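Local coordinates for protein biotin transporter BioY (Lactococcus lactis subsp. cremoris, PDB 4DVE) that binds biotin within the membrane and probably delivers it to an energy-coupling factor (ECF) ABC transporter as its substrate-specific S component, at residues T109-L120 against I134-V143; Y22-L33 against Q51-L62. All coordinates share one frame; numbering follows the deposited sequence.

Contact 1 of 2, residues T109-L120 against I134-V143; sequences TPFLIGFFLKKL and IVLLFGVIFV. With BNG (nonyl beta-D-glucopyranoside), chain F.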
loop_
_atom_site.group_PDB
_atom_site.type_symbol
_atom_site.label_atom_id
_atom_site.label_comp_id
_atom_site.label_asym_id
_atom_site.label_seq_id
_atom_site.Cartn_x
_atom_site.Cartn_y
_atom_site.Cartn_z
ATOM N N THR A 109 0.624 -1.525 6.265
ATOM C CA THR A 109 1.506 -0.549 5.629
ATOM C C THR A 109 1.108 0.909 5.904
ATOM O O THR A 109 1.975 1.690 6.292
ATOM C CB THR A 109 1.600 -0.835 4.112
ATOM O OG1 THR A 109 2.255 -2.099 3.948
ATOM C CG2 THR A 109 2.341 0.255 3.323
ATOM N N PRO A 110 -0.176 1.272 5.723
ATOM C CA PRO A 110 -0.516 2.698 5.956
ATOM C C PRO A 110 -0.400 3.092 7.398
ATOM O O PRO A 110 -0.053 4.217 7.674
ATOM C CB PRO A 110 -1.969 2.835 5.464
ATOM C CG PRO A 110 -2.413 1.475 5.131
ATOM C CD PRO A 110 -1.281 0.531 5.092
ATOM N N PHE A 111 -0.629 2.151 8.315
ATOM C CA PHE A 111 -0.448 2.439 9.724
ATOM C C PHE A 111 1.034 2.707 10.034
ATOM O O PHE A 111 1.394 3.688 10.666
ATOM C CB PHE A 111 -0.956 1.282 10.603
ATOM C CG PHE A 111 -0.608 1.483 12.029
ATOM C CD1 PHE A 111 0.494 0.855 12.589
ATOM C CD2 PHE A 111 -1.308 2.418 12.789
ATOM C CE1 PHE A 111 0.853 1.101 13.910
ATOM C CE2 PHE A 111 -0.958 2.670 14.111
ATOM C CZ PHE A 111 0.132 2.016 14.662
ATOM N N LEU A 112 1.897 1.819 9.566
ATOM C CA LEU A 112 3.317 1.983 9.777
ATOM C C LEU A 112 3.847 3.249 9.155
ATOM O O LEU A 112 4.564 3.995 9.810
ATOM C CB LEU A 112 4.080 0.765 9.258
ATOM C CG LEU A 112 3.781 -0.499 10.062
ATOM C CD1 LEU A 112 4.271 -1.772 9.323
ATOM C CD2 LEU A 112 4.409 -0.407 11.452
ATOM N N ILE A 113 3.542 3.482 7.884
ATOM C CA ILE A 113 4.021 4.688 7.197
ATOM C C ILE A 113 3.493 5.958 7.909
ATOM O O ILE A 113 4.260 6.869 8.244
ATOM C CB ILE A 113 3.628 4.688 5.701
ATOM C CG1 ILE A 113 4.442 3.613 4.945
ATOM C CG2 ILE A 113 3.850 6.070 5.084
ATOM C CD1 ILE A 113 4.116 3.488 3.457
ATOM N N GLY A 114 2.191 5.986 8.169
ATOM C CA GLY A 114 1.545 7.140 8.814
ATOM C C GLY A 114 2.085 7.399 10.217
ATOM O O GLY A 114 2.330 8.558 10.610
ATOM N N PHE A 115 2.257 6.324 10.975
ATOM C CA PHE A 115 2.793 6.407 12.325
ATOM C C PHE A 115 4.205 7.025 12.388
ATOM O O PHE A 115 4.483 7.874 13.241
ATOM C CB PHE A 115 2.845 5.019 12.973
ATOM C CG PHE A 115 3.397 5.039 14.373
ATOM C CD1 PHE A 115 2.565 5.287 15.457
ATOM C CD2 PHE A 115 4.743 4.811 14.606
ATOM C CE1 PHE A 115 3.080 5.328 16.757
ATOM C CE2 PHE A 115 5.262 4.852 15.892
ATOM C CZ PHE A 115 4.429 5.119 16.970
ATOM N N PHE A 116 5.105 6.577 11.513
ATOM C CA PHE A 116 6.461 7.101 11.533
ATOM C C PHE A 116 6.598 8.485 10.894
ATOM O O PHE A 116 7.460 9.285 11.330
ATOM C CB PHE A 116 7.463 6.085 10.982
ATOM C CG PHE A 116 7.737 4.965 11.939
ATOM C CD1 PHE A 116 8.504 5.197 13.093
ATOM C CD2 PHE A 116 7.166 3.722 11.766
ATOM C CE1 PHE A 116 8.740 4.182 14.003
ATOM C CE2 PHE A 116 7.393 2.701 12.667
ATOM C CZ PHE A 116 8.185 2.929 13.791
ATOM N N LEU A 117 5.766 8.787 9.892
ATOM C CA LEU A 117 5.750 10.131 9.310
ATOM C C LEU A 117 5.365 11.163 10.378
ATOM O O LEU A 117 5.974 12.230 10.470
ATOM C CB LEU A 117 4.762 10.260 8.143
ATOM C CG LEU A 117 5.141 9.531 6.853
ATOM C CD1 LEU A 117 4.056 9.798 5.797
ATOM C CD2 LEU A 117 6.550 9.885 6.365
ATOM N N LYS A 118 4.358 10.800 11.168
ATOM C CA LYS A 118 3.814 11.628 12.251
ATOM C C LYS A 118 4.830 11.741 13.380
ATOM O O LYS A 118 5.208 12.848 13.764
ATOM C CB LYS A 118 2.499 10.981 12.700
ATOM C CG LYS A 118 1.648 11.717 13.673
ATOM C CD LYS A 118 0.261 11.089 13.696
ATOM C CE LYS A 118 -0.361 11.256 15.064
ATOM N NZ LYS A 118 -1.592 10.452 15.223
ATOM N N LYS A 119 5.352 10.602 13.845
ATOM C CA LYS A 119 6.308 10.562 14.965
ATOM C C LYS A 119 7.662 11.246 14.698
ATOM O O LYS A 119 8.262 11.829 15.609
ATOM C CB LYS A 119 6.573 9.110 15.375
ATOM C CG LYS A 119 7.388 8.934 16.648
ATOM C CD LYS A 119 8.093 7.581 16.670
ATOM C CE LYS A 119 8.916 7.377 17.946
ATOM N NZ LYS A 119 9.541 6.017 17.973
ATOM N N LEU A 120 8.167 11.147 13.475
ATOM C CA LEU A 120 9.416 11.810 13.112
ATOM C C LEU A 120 9.187 13.185 12.484
ATOM O O LEU A 120 10.136 13.768 11.956
ATOM C CB LEU A 120 10.212 10.924 12.158
ATOM C CG LEU A 120 10.539 9.537 12.727
ATOM C CD1 LEU A 120 11.135 8.636 11.657
ATOM C CD2 LEU A 120 11.472 9.652 13.929
ATOM N N ILE A 134 11.092 5.835 4.785
ATOM C CA ILE A 134 9.941 5.259 5.513
ATOM C C ILE A 134 9.019 4.489 4.561
ATOM O O ILE A 134 8.576 3.350 4.858
ATOM C CB ILE A 134 9.162 6.346 6.301
ATOM C CG1 ILE A 134 10.048 6.916 7.412
ATOM C CG2 ILE A 134 7.845 5.802 6.886
ATOM C CD1 ILE A 134 9.575 8.291 7.889
ATOM N N VAL A 135 8.752 5.069 3.397
ATOM C CA VAL A 135 7.905 4.403 2.420
ATOM C C VAL A 135 8.575 3.114 1.917
ATOM O O VAL A 135 7.933 2.077 1.818
ATOM C CB VAL A 135 7.502 5.338 1.249
ATOM C CG1 VAL A 135 6.815 4.538 0.131
ATOM C CG2 VAL A 135 6.590 6.467 1.761
ATOM N N LEU A 136 9.872 3.175 1.643
ATOM C CA LEU A 136 10.640 1.994 1.217
ATOM C C LEU A 136 10.576 0.898 2.289
ATOM O O LEU A 136 10.287 -0.287 2.004
ATOM C CB LEU A 136 12.105 2.391 1.022
ATOM C CG LEU A 136 13.155 1.742 0.130
ATOM C CD1 LEU A 136 14.521 1.661 0.842
ATOM C CD2 LEU A 136 12.759 0.445 -0.547
ATOM N N LEU A 137 10.837 1.293 3.533
ATOM C CA LEU A 137 10.895 0.311 4.613
ATOM C C LEU A 137 9.570 -0.434 4.774
ATOM O O LEU A 137 9.546 -1.686 4.851
ATOM C CB LEU A 137 11.312 0.970 5.912
ATOM C CG LEU A 137 11.922 0.214 7.070
ATOM C CD1 LEU A 137 13.189 -0.563 6.667
ATOM C CD2 LEU A 137 12.266 1.255 8.158
ATOM N N PHE A 138 8.478 0.312 4.798
ATOM C CA PHE A 138 7.187 -0.291 5.124
ATOM C C PHE A 138 6.288 -0.626 3.958
ATOM O O PHE A 138 5.508 -1.574 4.049
ATOM C CB PHE A 138 6.467 0.535 6.150
ATOM C CG PHE A 138 7.242 0.693 7.424
ATOM C CD1 PHE A 138 7.547 -0.403 8.196
ATOM C CD2 PHE A 138 7.658 1.941 7.850
ATOM C CE1 PHE A 138 8.251 -0.263 9.380
ATOM C CE2 PHE A 138 8.375 2.088 9.022
ATOM C CZ PHE A 138 8.669 0.985 9.791
ATOM N N GLY A 139 6.395 0.125 2.868
ATOM C CA GLY A 139 5.623 -0.157 1.677
ATOM C C GLY A 139 6.293 -1.139 0.727
ATOM O O GLY A 139 5.629 -1.728 -0.091
ATOM N N VAL A 140 7.614 -1.287 0.818
ATOM C CA VAL A 140 8.350 -2.149 -0.097
ATOM C C VAL A 140 8.994 -3.336 0.640
ATOM O O VAL A 140 8.593 -4.470 0.403
ATOM C CB VAL A 140 9.387 -1.375 -0.937
ATOM C CG1 VAL A 140 10.134 -2.340 -1.877
ATOM C CG2 VAL A 140 8.691 -0.240 -1.707
ATOM N N ILE A 141 9.923 -3.076 1.565
ATOM C CA ILE A 141 10.671 -4.143 2.227
ATOM C C ILE A 141 9.792 -5.040 3.128
ATOM O O ILE A 141 9.819 -6.282 2.989
ATOM C CB ILE A 141 11.894 -3.626 3.027
ATOM C CG1 ILE A 141 12.833 -2.777 2.133
ATOM C CG2 ILE A 141 12.623 -4.822 3.626
ATOM C CD1 ILE A 141 13.358 -3.469 0.863
ATOM N N PHE A 142 9.025 -4.409 4.026
ATOM C CA PHE A 142 8.056 -5.107 4.897
ATOM C C PHE A 142 7.072 -5.942 4.063
ATOM O O PHE A 142 6.939 -7.144 4.271
ATOM C CB PHE A 142 7.273 -4.093 5.754
ATOM C CG PHE A 142 6.110 -4.685 6.507
ATOM C CD1 PHE A 142 6.331 -5.583 7.568
ATOM C CD2 PHE A 142 4.813 -4.362 6.172
ATOM C CE1 PHE A 142 5.262 -6.113 8.275
ATOM C CE2 PHE A 142 3.744 -4.899 6.860
ATOM C CZ PHE A 142 3.959 -5.770 7.913
ATOM N N VAL A 143 6.413 -5.311 3.101
ATOM C CA VAL A 143 5.462 -6.000 2.223
ATOM C C VAL A 143 6.056 -7.205 1.466
ATOM O O VAL A 143 5.492 -8.323 1.529
ATOM C CB VAL A 143 4.781 -5.009 1.260
ATOM C CG1 VAL A 143 3.978 -5.724 0.157
ATOM C CG2 VAL A 143 3.919 -4.011 2.069
HETATM C C1 BNG F . -3.109 5.401 15.816
HETATM C C2 BNG F . -2.768 6.886 15.783
HETATM C C3 BNG F . -1.304 7.117 16.139
HETATM C C4 BNG F . -0.928 6.372 17.415
HETATM C C5 BNG F . -1.381 4.919 17.351
HETATM C C6 BNG F . -1.075 4.194 18.657
HETATM C "C1'" BNG F . -4.829 3.865 15.304
HETATM C "C2'" BNG F . -5.539 3.765 13.959
HETATM C "C3'" BNG F . -6.553 2.627 13.960
HETATM C "C4'" BNG F . -6.550 1.893 12.625
HETATM C "C5'" BNG F . -7.969 1.539 12.194
HETATM C "C6'" BNG F . -8.048 0.097 11.708
HETATM C "C7'" BNG F . -8.998 -0.028 10.523
HETATM C "C8'" BNG F . -9.227 -1.490 10.158
HETATM C "C9'" BNG F . -10.055 -1.611 8.897
HETATM O O1 BNG F . -4.503 5.229 15.569
HETATM O O2 BNG F . -3.027 7.406 14.474
HETATM O O3 BNG F . -1.072 8.519 16.319
HETATM O O4 BNG F . 0.492 6.422 17.596
HETATM O O5 BNG F . -2.783 4.868 17.098
HETATM O O6 BNG F . -2.269 3.579 19.153
#
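Leu112 works against two phenylalanine rings of 134-143 at once, a compact example of how neighbouring transmembrane helices use aromatic faces. Its CB lies over one face of Phe138, 3.9 Å from the ring centroid. With CG turned away from the carbonyl carbon (chi1 -67°), its CD1 reaches over a face of Phe142, 4.1 Å from that centroid. Both are CH-pi contacts. Phe116 adds an aromatic pair with Phe138: the planes are within 10° of parallel but displaced laterally by so much that little of one ring lies above the other, CD2 of Phe116 approaching CE2 of Phe138 at 3.4 Å.

Aliphatic packing fills the rest. Ile113 is a knob in a hole formed by Ile134, Val135, Phe138 and Gly139, its CG1 3.9 Å from Phe138 CB. Toward the end of helix 100-119, Leu117 CD2 meets Ile134 CD1 at 3.7 Å.

Thr109 is a second knob, among Phe138, Gly139, Phe142 and Val143; its CG2 rests 3.7 Å from Gly139 CA. Its hydroxyl is held by Ala105 O one turn earlier, and Phe138 O also lies nearby.

The two helices run antiparallel at 161°, their axes 8.8 Å apart. Helix 52-80 covers 109-120 through Thr109, Pro110 and Phe111; helix 170-189 lies against Val135 and Val140, and also meets Leu117 through Arg188.

Contact 2 of 2, residues Y22-L33 against Q51-L62; sequences YSAFMTAFIIIL and QNMGIMMAGGLL. With BNG (nonyl beta-D-glucopyranoside), chain E; BTN (biotin), chain D.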
loop_
_atom_site.group_PDB
_atom_site.type_symbol
_atom_site.label_atom_id
_atom_site.label_comp_id
_atom_site.label_asym_id
_atom_site.label_seq_id
_atom_site.Cartn_x
_atom_site.Cartn_y
_atom_site.Cartn_z
ATOM N N TYR A 22 -11.955 12.135 0.916
ATOM C CA TYR A 22 -10.571 11.694 0.694
ATOM C C TYR A 22 -10.358 10.200 0.906
ATOM O O TYR A 22 -9.638 9.540 0.141
ATOM C CB TYR A 22 -9.626 12.431 1.644
ATOM C CG TYR A 22 -9.495 13.932 1.466
ATOM C CD1 TYR A 22 -9.777 14.569 0.253
ATOM C CD2 TYR A 22 -9.012 14.706 2.518
ATOM C CE1 TYR A 22 -9.606 15.953 0.111
ATOM C CE2 TYR A 22 -8.808 16.062 2.384
ATOM C CZ TYR A 22 -9.104 16.688 1.185
ATOM O OH TYR A 22 -8.904 18.049 1.115
ATOM N N SER A 23 -10.962 9.666 1.959
ATOM C CA SER A 23 -10.854 8.249 2.243
ATOM C C SER A 23 -11.521 7.416 1.143
ATOM O O SER A 23 -10.963 6.417 0.700
ATOM C CB SER A 23 -11.451 7.948 3.614
ATOM O OG SER A 23 -10.653 8.553 4.622
ATOM N N ALA A 24 -12.705 7.850 0.693
ATOM C CA ALA A 24 -13.405 7.188 -0.408
ATOM C C ALA A 24 -12.585 7.289 -1.682
ATOM O O ALA A 24 -12.427 6.296 -2.380
ATOM C CB ALA A 24 -14.817 7.737 -0.601
ATOM N N PHE A 25 -12.021 8.468 -1.962
ATOM C CA PHE A 25 -11.145 8.617 -3.132
ATOM C C PHE A 25 -9.925 7.670 -3.132
ATOM O O PHE A 25 -9.553 7.115 -4.172
ATOM C CB PHE A 25 -10.672 10.063 -3.314
ATOM C CG PHE A 25 -9.750 10.228 -4.486
ATOM C CD1 PHE A 25 -10.249 10.527 -5.743
ATOM C CD2 PHE A 25 -8.375 10.025 -4.344
ATOM C CE1 PHE A 25 -9.397 10.654 -6.838
ATOM C CE2 PHE A 25 -7.526 10.140 -5.433
ATOM C CZ PHE A 25 -8.037 10.462 -6.679
HETATM N N MSE A 26 -9.309 7.510 -1.971
HETATM C CA MSE A 26 -8.107 6.695 -1.815
HETATM C C MSE A 26 -8.440 5.247 -2.087
HETATM O O MSE A 26 -7.706 4.595 -2.820
HETATM C CB MSE A 26 -7.514 6.952 -0.411
HETATM C CG MSE A 26 -6.144 6.342 -0.188
HETATM SE SE MSE A 26 -4.784 7.251 -1.309
HETATM C CE MSE A 26 -4.531 5.742 -2.520
ATOM N N THR A 27 -9.552 4.756 -1.513
ATOM C CA THR A 27 -10.072 3.412 -1.772
ATOM C C THR A 27 -10.369 3.204 -3.269
ATOM O O THR A 27 -9.929 2.225 -3.866
ATOM C CB THR A 27 -11.343 3.144 -0.945
ATOM O OG1 THR A 27 -11.061 3.272 0.462
ATOM C CG2 THR A 27 -11.938 1.756 -1.260
ATOM N N ALA A 28 -11.051 4.162 -3.874
ATOM C CA ALA A 28 -11.355 4.106 -5.307
ATOM C C ALA A 28 -10.075 4.109 -6.160
ATOM O O ALA A 28 -9.998 3.378 -7.164
ATOM C CB ALA A 28 -12.269 5.268 -5.708
ATOM N N PHE A 29 -9.084 4.915 -5.752
ATOM C CA PHE A 29 -7.813 5.023 -6.479
ATOM C C PHE A 29 -7.040 3.701 -6.493
ATOM O O PHE A 29 -6.512 3.262 -7.529
ATOM C CB PHE A 29 -6.956 6.140 -5.876
ATOM C CG PHE A 29 -5.704 6.417 -6.636
ATOM C CD1 PHE A 29 -5.754 7.106 -7.833
ATOM C CD2 PHE A 29 -4.483 5.963 -6.180
ATOM C CE1 PHE A 29 -4.596 7.354 -8.555
ATOM C CE2 PHE A 29 -3.325 6.211 -6.895
ATOM C CZ PHE A 29 -3.380 6.896 -8.088
ATOM N N ILE A 30 -7.009 3.048 -5.345
ATOM C CA ILE A 30 -6.379 1.753 -5.226
ATOM C C ILE A 30 -7.054 0.732 -6.156
ATOM O O ILE A 30 -6.376 -0.087 -6.848
ATOM C CB ILE A 30 -6.398 1.268 -3.769
ATOM C CG1 ILE A 30 -5.527 2.166 -2.870
ATOM C CG2 ILE A 30 -5.913 -0.191 -3.706
ATOM C CD1 ILE A 30 -5.860 2.058 -1.376
ATOM N N ILE A 31 -8.385 0.779 -6.185
ATOM C CA ILE A 31 -9.189 -0.071 -7.079
ATOM C C ILE A 31 -8.879 0.219 -8.552
ATOM O O ILE A 31 -8.644 -0.709 -9.326
ATOM C CB ILE A 31 -10.710 0.068 -6.797
ATOM C CG1 ILE A 31 -11.055 -0.489 -5.403
ATOM C CG2 ILE A 31 -11.532 -0.654 -7.881
ATOM C CD1 ILE A 31 -12.461 -0.177 -4.914
ATOM N N ILE A 32 -8.846 1.494 -8.932
ATOM C CA ILE A 32 -8.529 1.893 -10.323
ATOM C C ILE A 32 -7.138 1.373 -10.774
ATOM O O ILE A 32 -6.992 0.895 -11.887
ATOM C CB ILE A 32 -8.652 3.436 -10.496
ATOM C CG1 ILE A 32 -10.138 3.848 -10.431
ATOM C CG2 ILE A 32 -8.053 3.915 -11.828
ATOM C CD1 ILE A 32 -10.364 5.332 -10.193
ATOM N N LEU A 33 -6.135 1.441 -9.899
ATOM C CA LEU A 33 -4.809 0.891 -10.205
ATOM C C LEU A 33 -4.841 -0.606 -10.530
ATOM O O LEU A 33 -4.056 -1.094 -11.335
ATOM C CB LEU A 33 -3.826 1.168 -9.061
ATOM C CG LEU A 33 -3.448 2.637 -8.770
ATOM C CD1 LEU A 33 -2.561 2.668 -7.526
ATOM C CD2 LEU A 33 -2.778 3.324 -9.940
ATOM N N GLN A 51 -0.875 -1.867 -8.263
ATOM C CA GLN A 51 -1.836 -1.530 -7.204
ATOM C C GLN A 51 -1.212 -1.266 -5.815
ATOM O O GLN A 51 -1.747 -0.475 -5.021
ATOM C CB GLN A 51 -2.930 -2.618 -7.175
ATOM C CG GLN A 51 -4.026 -2.441 -6.181
ATOM C CD GLN A 51 -5.215 -3.372 -6.430
ATOM O OE1 GLN A 51 -6.329 -2.910 -6.760
ATOM N NE2 GLN A 51 -5.006 -4.661 -6.241
ATOM N N ASN A 52 -0.080 -1.922 -5.514
ATOM C CA ASN A 52 0.598 -1.672 -4.263
ATOM C C ASN A 52 1.065 -0.216 -4.087
ATOM O O ASN A 52 1.257 0.234 -2.964
ATOM C CB ASN A 52 1.728 -2.679 -3.985
ATOM C CG ASN A 52 2.829 -2.630 -5.007
ATOM O OD1 ASN A 52 2.561 -2.513 -6.203
ATOM N ND2 ASN A 52 4.088 -2.744 -4.544
HETATM N N MSE A 53 1.204 0.541 -5.169
HETATM C CA MSE A 53 1.533 1.965 -5.040
HETATM C C MSE A 53 0.464 2.738 -4.251
HETATM O O MSE A 53 0.776 3.660 -3.453
HETATM C CB MSE A 53 1.707 2.564 -6.436
HETATM C CG MSE A 53 2.106 4.040 -6.332
HETATM SE SE MSE A 53 2.544 4.793 -8.108
HETATM C CE MSE A 53 0.703 4.892 -8.786
ATOM N N GLY A 54 -0.805 2.429 -4.508
ATOM C CA GLY A 54 -1.899 3.114 -3.817
ATOM C C GLY A 54 -1.880 2.826 -2.315
ATOM O O GLY A 54 -2.258 3.679 -1.501
ATOM N N ILE A 55 -1.486 1.603 -1.973
ATOM C CA ILE A 55 -1.327 1.188 -0.604
ATOM C C ILE A 55 -0.254 2.041 0.068
ATOM O O ILE A 55 -0.411 2.439 1.210
ATOM C CB ILE A 55 -0.915 -0.301 -0.470
ATOM C CG1 ILE A 55 -1.894 -1.226 -1.215
ATOM C CG2 ILE A 55 -0.819 -0.686 1.010
ATOM C CD1 ILE A 55 -3.351 -1.049 -0.818
HETATM N N MSE A 56 0.810 2.342 -0.669
HETATM C CA MSE A 56 1.916 3.135 -0.155
HETATM C C MSE A 56 1.525 4.563 0.110
HETATM O O MSE A 56 2.019 5.179 1.073
HETATM C CB MSE A 56 3.076 3.184 -1.156
HETATM C CG MSE A 56 3.754 1.854 -1.308
HETATM SE SE MSE A 56 5.250 1.996 -2.596
HETATM C CE MSE A 56 5.168 0.168 -3.340
HETATM N N MSE A 57 0.680 5.121 -0.753
HETATM C CA MSE A 57 0.266 6.523 -0.645
HETATM C C MSE A 57 -0.715 6.839 0.467
HETATM O O MSE A 57 -0.745 7.979 0.962
HETATM C CB MSE A 57 -0.427 6.926 -1.945
HETATM C CG MSE A 57 0.538 7.013 -3.126
HETATM SE SE MSE A 57 -0.476 7.068 -4.827
HETATM C CE MSE A 57 -1.589 8.633 -4.363
ATOM N N ALA A 58 -1.537 5.856 0.842
ATOM C CA ALA A 58 -2.665 6.050 1.766
ATOM C C ALA A 58 -2.261 6.638 3.122
ATOM O O ALA A 58 -2.892 7.592 3.607
ATOM C CB ALA A 58 -3.418 4.730 1.962
ATOM N N GLY A 59 -1.243 6.047 3.746
ATOM C CA GLY A 59 -0.728 6.530 5.047
ATOM C C GLY A 59 -0.046 7.892 5.011
ATOM O O GLY A 59 -0.095 8.647 5.986
ATOM N N GLY A 60 0.590 8.228 3.888
ATOM C CA GLY A 60 1.243 9.519 3.738
ATOM C C GLY A 60 0.273 10.656 3.475
ATOM O O GLY A 60 0.626 11.833 3.652
ATOM N N LEU A 61 -0.931 10.316 3.020
ATOM C CA LEU A 61 -1.980 11.320 2.801
ATOM C C LEU A 61 -2.929 11.443 3.972
ATOM O O LEU A 61 -3.231 12.544 4.407
ATOM C CB LEU A 61 -2.772 11.039 1.525
ATOM C CG LEU A 61 -2.012 11.360 0.240
ATOM C CD1 LEU A 61 -2.744 10.840 -1.008
ATOM C CD2 LEU A 61 -1.713 12.857 0.189
ATOM N N LEU A 62 -3.395 10.310 4.484
ATOM C CA LEU A 62 -4.490 10.302 5.421
ATOM C C LEU A 62 -4.064 9.898 6.804
ATOM O O LEU A 62 -4.900 9.786 7.703
ATOM C CB LEU A 62 -5.585 9.364 4.888
ATOM C CG LEU A 62 -6.264 9.878 3.599
ATOM C CD1 LEU A 62 -7.346 8.933 3.100
ATOM C CD2 LEU A 62 -6.821 11.299 3.770
HETATM C C1 BNG E . -15.083 3.853 1.633
HETATM C C2 BNG E . -14.077 4.635 2.471
HETATM C C3 BNG E . -14.527 4.723 3.924
HETATM C C4 BNG E . -15.977 5.182 4.019
HETATM C C5 BNG E . -16.869 4.369 3.090
HETATM C C6 BNG E . -18.306 4.877 3.128
HETATM C "C1'" BNG E . -15.641 3.244 -0.579
HETATM C "C2'" BNG E . -15.447 3.725 -2.012
HETATM C "C3'" BNG E . -15.647 2.583 -3.002
HETATM C "C4'" BNG E . -15.230 3.000 -4.408
HETATM C "C5'" BNG E . -15.519 1.893 -5.414
HETATM C "C6'" BNG E . -14.886 2.205 -6.766
HETATM C "C7'" BNG E . -15.417 1.270 -7.846
HETATM C "C8'" BNG E . -14.610 1.406 -9.131
HETATM C "C9'" BNG E . -14.548 2.848 -9.584
HETATM O O1 BNG E . -14.678 3.872 0.266
HETATM O O2 BNG E . -12.799 3.991 2.405
HETATM O O3 BNG E . -13.687 5.645 4.629
HETATM O O4 BNG E . -16.435 5.037 5.368
HETATM O O5 BNG E . -16.370 4.453 1.756
HETATM O O6 BNG E . -19.011 4.403 1.975
HETATM C C11 BTN D . -2.956 -9.831 -5.747
HETATM O O11 BTN D . -3.624 -9.029 -6.438
HETATM O O12 BTN D . -3.309 -11.016 -5.660
HETATM C C10 BTN D . -1.705 -9.372 -4.974
HETATM C C9 BTN D . -0.445 -9.316 -5.841
HETATM C C8 BTN D . 0.783 -8.914 -4.989
HETATM C C7 BTN D . 1.984 -8.554 -5.878
HETATM C C2 BTN D . 3.198 -8.118 -5.078
HETATM S S1 BTN D . 2.900 -6.544 -4.255
HETATM C C6 BTN D . 4.647 -6.302 -4.017
HETATM C C5 BTN D . 5.380 -6.902 -5.243
HETATM N N1 BTN D . 5.560 -5.911 -6.272
HETATM C C3 BTN D . 4.873 -6.179 -7.379
HETATM O O3 BTN D . 4.865 -5.493 -8.402
HETATM N N2 BTN D . 4.209 -7.333 -7.191
HETATM C C4 BTN D . 4.463 -7.932 -5.905
HETATM O O HOH W 1 -2.385 -3.289 -10.505
#
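Met26, a selenomethionine in this crystal, is the knob of the interface, set in a hole lined by Gly54, Met57, Ala58 and Leu62. CG leaves opposite the backbone N (chi1 -171°), and a bend at chi2 then carries the chain along the other helix, CG lying 3.8 Å from Ala58 CB and the terminal CE 3.2 Å from Gly54 O. Leu61 CD1 approaches the selenium, and Leu62 closes the far end by forking over the preceding turn: CD2 meets Tyr22 CB at 3.7 Å while CD1 faces Ser23.

At Gly54 the absence of a side chain lets Ile30 and Leu33 lie directly on the backbone, with Ile30 CG1 3.7 Å from Gly54 C and Leu33 CD1 3.5 Å from Gly54 N. The segment axes approach to 8.5 Å. Ile30 CG2 continues onto Ile55 CD1, and Leu33 CD2 onto the methyl of Met53.

Phe29 provides a Met-aromatic contact. The selenium of Met57 comes obliquely to its ring, 3.6 Å from CE2, the two side chains crossing at about a right angle.

A single water bridges the two segments at the Gln51 end. It donates to Leu33 O and accepts a weak bond from Gln51 N, linking the last turn of one helix to the start of 51-62.

The CB of Asn52 is directed away from 22-33; on that other face of the helix its ND2 lies near biotin and bonds to Asp173, and its OD1 bonds to Lys176. Thr27 OG1 receives a 2.7 Å hydrogen bond from O2 of a detergent molecule. The chemistry is thus divided: a largely apolar, glycine-notched seam joins the helices, while polar groups on other faces of the same segments meet biotin and, in this crystal, a detergent headgroup.

From the N terminus, helix 13-33 enters contact 2 first, and the chain returns through a non-helical connection of 17 residues to pair with the start of helix 52-80. That loop is closed before contact 1 begins, so the two lie in series, neither nested nor crossed. Contact 1 then folds helix 128-155 back on helix 100-119; 13 residues separate its segments, six of them helical. Helix 52-80 joins the pairs: Ile113 CD1 touches Met56 O at 3.6 Å, and Leu117 CD1 reaches Gly60 CA at 3.5 Å. Together the contacts tie four helices of the membrane bundle, with biotin near Asn52 of contact 2 and Val143 of contact 1.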